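PDB 4C8Y: CRISPR-associated protein Cas6 C-terminal domain-containing protein from Thermus thermophilus HB8, which binds CRISPR repeat RNA and, as a Cas6-family endonuclease, probably cleaves the precursor transcript into individual guide RNAs. Local coordinates for residues A[5-10]-A[219-224]. Sequence-based numbering, arbitrary orientation.
Sequences MVLAAL and GRFAFY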
loop_
_atom_site.group_PDB
_atom_site.type_symbol
_atom_site.label_atom_id
_atom_site.label_comp_id
_atom_site.label_asym_id
_atom_site.label_seq_id
_atom_site.Cartn_x
_atom_site.Cartn_y
_atom_site.Cartn_z
ATOM N N MET A 5 -26.116 -17.502 14.367
ATOM C CA MET A 5 -24.727 -17.615 14.893
ATOM C C MET A 5 -23.760 -18.174 13.864
ATOM O O MET A 5 -22.587 -17.817 13.875
ATOM C CB MET A 5 -24.701 -18.490 16.144
ATOM C CG MET A 5 -24.756 -17.687 17.423
ATOM S SD MET A 5 -25.202 -18.691 18.846
ATOM C CE MET A 5 -23.865 -19.875 18.825
ATOM N N VAL A 6 -24.249 -19.033 12.969
ATOM C CA VAL A 6 -23.377 -19.731 12.025
ATOM C C VAL A 6 -22.792 -18.811 10.954
ATOM O O VAL A 6 -23.451 -17.890 10.477
ATOM C CB VAL A 6 -24.112 -20.901 11.317
ATOM C CG1 VAL A 6 -25.228 -20.386 10.417
ATOM C CG2 VAL A 6 -23.129 -21.750 10.509
ATOM N N LEU A 7 -21.539 -19.085 10.602
ATOM C CA LEU A 7 -20.880 -18.500 9.447
ATOM C C LEU A 7 -20.474 -19.648 8.591
ATOM O O LEU A 7 -19.954 -20.639 9.114
ATOM C CB LEU A 7 -19.600 -17.784 9.849
ATOM C CG LEU A 7 -19.805 -16.372 10.360
ATOM C CD1 LEU A 7 -20.115 -16.471 11.831
ATOM C CD2 LEU A 7 -18.592 -15.490 10.097
ATOM N N ALA A 8 -20.678 -19.524 7.285
ATOM C CA ALA A 8 -20.302 -20.618 6.398
ATOM C C ALA A 8 -19.706 -20.130 5.095
ATOM O O ALA A 8 -20.165 -19.157 4.523
ATOM C CB ALA A 8 -21.504 -21.517 6.132
ATOM N N ALA A 9 -18.658 -20.810 4.652
ATOM C CA ALA A 9 -18.079 -20.591 3.341
ATOM C C ALA A 9 -17.996 -21.949 2.684
ATOM O O ALA A 9 -17.256 -22.831 3.142
ATOM C CB ALA A 9 -16.697 -19.960 3.449
ATOM N N LEU A 10 -18.784 -22.119 1.627
ATOM C CA LEU A 10 -18.856 -23.386 0.914
ATOM C C LEU A 10 -18.181 -23.249 -0.428
ATOM O O LEU A 10 -18.396 -22.275 -1.148
ATOM C CB LEU A 10 -20.307 -23.817 0.708
ATOM C CG LEU A 10 -21.157 -23.942 1.976
ATOM C CD1 LEU A 10 -22.519 -24.510 1.626
ATOM C CD2 LEU A 10 -20.466 -24.803 3.029
ATOM N N GLY A 219 -9.710 -10.505 12.056
ATOM C CA GLY A 219 -8.885 -11.389 11.255
ATOM C C GLY A 219 -9.592 -12.680 10.877
ATOM O O GLY A 219 -9.581 -13.083 9.715
ATOM N N ARG A 220 -10.206 -13.339 11.854
ATOM C CA ARG A 220 -10.912 -14.589 11.581
ATOM C C ARG A 220 -12.149 -14.370 10.713
ATOM O O ARG A 220 -12.483 -15.203 9.873
ATOM C CB ARG A 220 -11.304 -15.286 12.885
ATOM C CG ARG A 220 -10.112 -15.791 13.662
ATOM C CD ARG A 220 -10.496 -16.759 14.770
ATOM N NE ARG A 220 -9.294 -17.195 15.469
ATOM C CZ ARG A 220 -8.676 -16.483 16.406
ATOM N NH1 ARG A 220 -9.157 -15.305 16.785
ATOM N NH2 ARG A 220 -7.575 -16.952 16.971
ATOM N N PHE A 221 -12.827 -13.248 10.932
ATOM C CA PHE A 221 -14.035 -12.910 10.189
ATOM C C PHE A 221 -13.762 -12.650 8.697
ATOM O O PHE A 221 -14.581 -13.000 7.821
ATOM C CB PHE A 221 -14.678 -11.680 10.828
ATOM C CG PHE A 221 -15.992 -11.301 10.224
ATOM C CD1 PHE A 221 -17.050 -12.192 10.223
ATOM C CD2 PHE A 221 -16.173 -10.048 9.666
ATOM C CE1 PHE A 221 -18.258 -11.844 9.668
ATOM C CE2 PHE A 221 -17.380 -9.694 9.112
ATOM C CZ PHE A 221 -18.427 -10.595 9.114
ATOM N N ALA A 222 -12.622 -12.021 8.416
ATOM C CA ALA A 222 -12.212 -11.762 7.028
ATOM C C ALA A 222 -12.328 -12.989 6.109
ATOM O O ALA A 222 -12.709 -12.858 4.948
ATOM C CB ALA A 222 -10.797 -11.212 6.987
ATOM N N PHE A 223 -11.997 -14.168 6.632
ATOM C CA PHE A 223 -12.090 -15.411 5.868
ATOM C C PHE A 223 -13.473 -15.562 5.236
ATOM O O PHE A 223 -13.606 -16.057 4.113
ATOM C CB PHE A 223 -11.801 -16.609 6.778
ATOM C CG PHE A 223 -11.896 -17.940 6.085
ATOM C CD1 PHE A 223 -10.844 -18.416 5.321
ATOM C CD2 PHE A 223 -13.034 -18.725 6.212
ATOM C CE1 PHE A 223 -10.927 -19.643 4.688
ATOM C CE2 PHE A 223 -13.119 -19.953 5.585
ATOM C CZ PHE A 223 -12.065 -20.412 4.824
ATOM N N TYR A 224 -14.494 -15.109 5.957
ATOM C CA TYR A 224 -15.875 -15.235 5.503
ATOM C C TYR A 224 -16.350 -14.003 4.749
ATOM O O TYR A 224 -16.971 -14.119 3.693
ATOM C CB TYR A 224 -16.796 -15.508 6.697
ATOM C CG TYR A 224 -16.489 -16.824 7.356
ATOM C CD1 TYR A 224 -17.007 -18.010 6.851
ATOM C CD2 TYR A 224 -15.656 -16.894 8.465
ATOM C CE1 TYR A 224 -16.715 -19.224 7.437
ATOM C CE2 TYR A 224 -15.364 -18.110 9.063
ATOM C CZ TYR A 224 -15.889 -19.268 8.539
ATOM O OH TYR A 224 -15.602 -20.483 9.125
#
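L7 and Y224 form the tight part of this buried contact between the central strand of the N-terminal sheet and the end of helix 209-225. The CB of L7 sits 3.9 Å from the centroid of the Y224 ring and only 8° off its normal, a CH-pi contact over the face. F223 CD2 covers the opposite face, so the phenol ring is sandwiched between a strand residue and its own helix neighbour. Beyond its CB, L7 sends CD2 into the notch between two aromatics, 3.6 Å from Y224 CD2 and equally close to F221 CD1, where it meets the F221 ring at the edge. A leucine suits this place, because its CB can lie over the Y224 face while the CD2 methyl reaches on to F221. With its CG anti to the carbonyl carbon (chi1 -64°), Y224 lays its ring across the strand, so that the ring edge meets the backbone: CE1 lies 3.7 Å from A9 N. A9 suits the closest backbone approach, its CA 6.2 Å from that of Y224, since a methyl leaves room for the ring; its CB is 3.9 Å from Y224 CD1.

Toward F223 the packing is looser. Its CE2 touches A9 CB obliquely at 4.2 Å, and the partly exposed ring also makes a cation-pi contact with R62 of the adjacent strand, whose NH2 donates to F223 O. F221 is buried instead, lying also against L155 of helix 144-158.

Strand 6-10 and helix segment 219-224 run at 50° to one another. The contact joins the two halves of the protein: a helix of the C-terminal domain packs on the antiparallel sheet of the N-terminal one, consistent with the paired ferredoxin-like (RAMP) domains of Cas6 endonucleases.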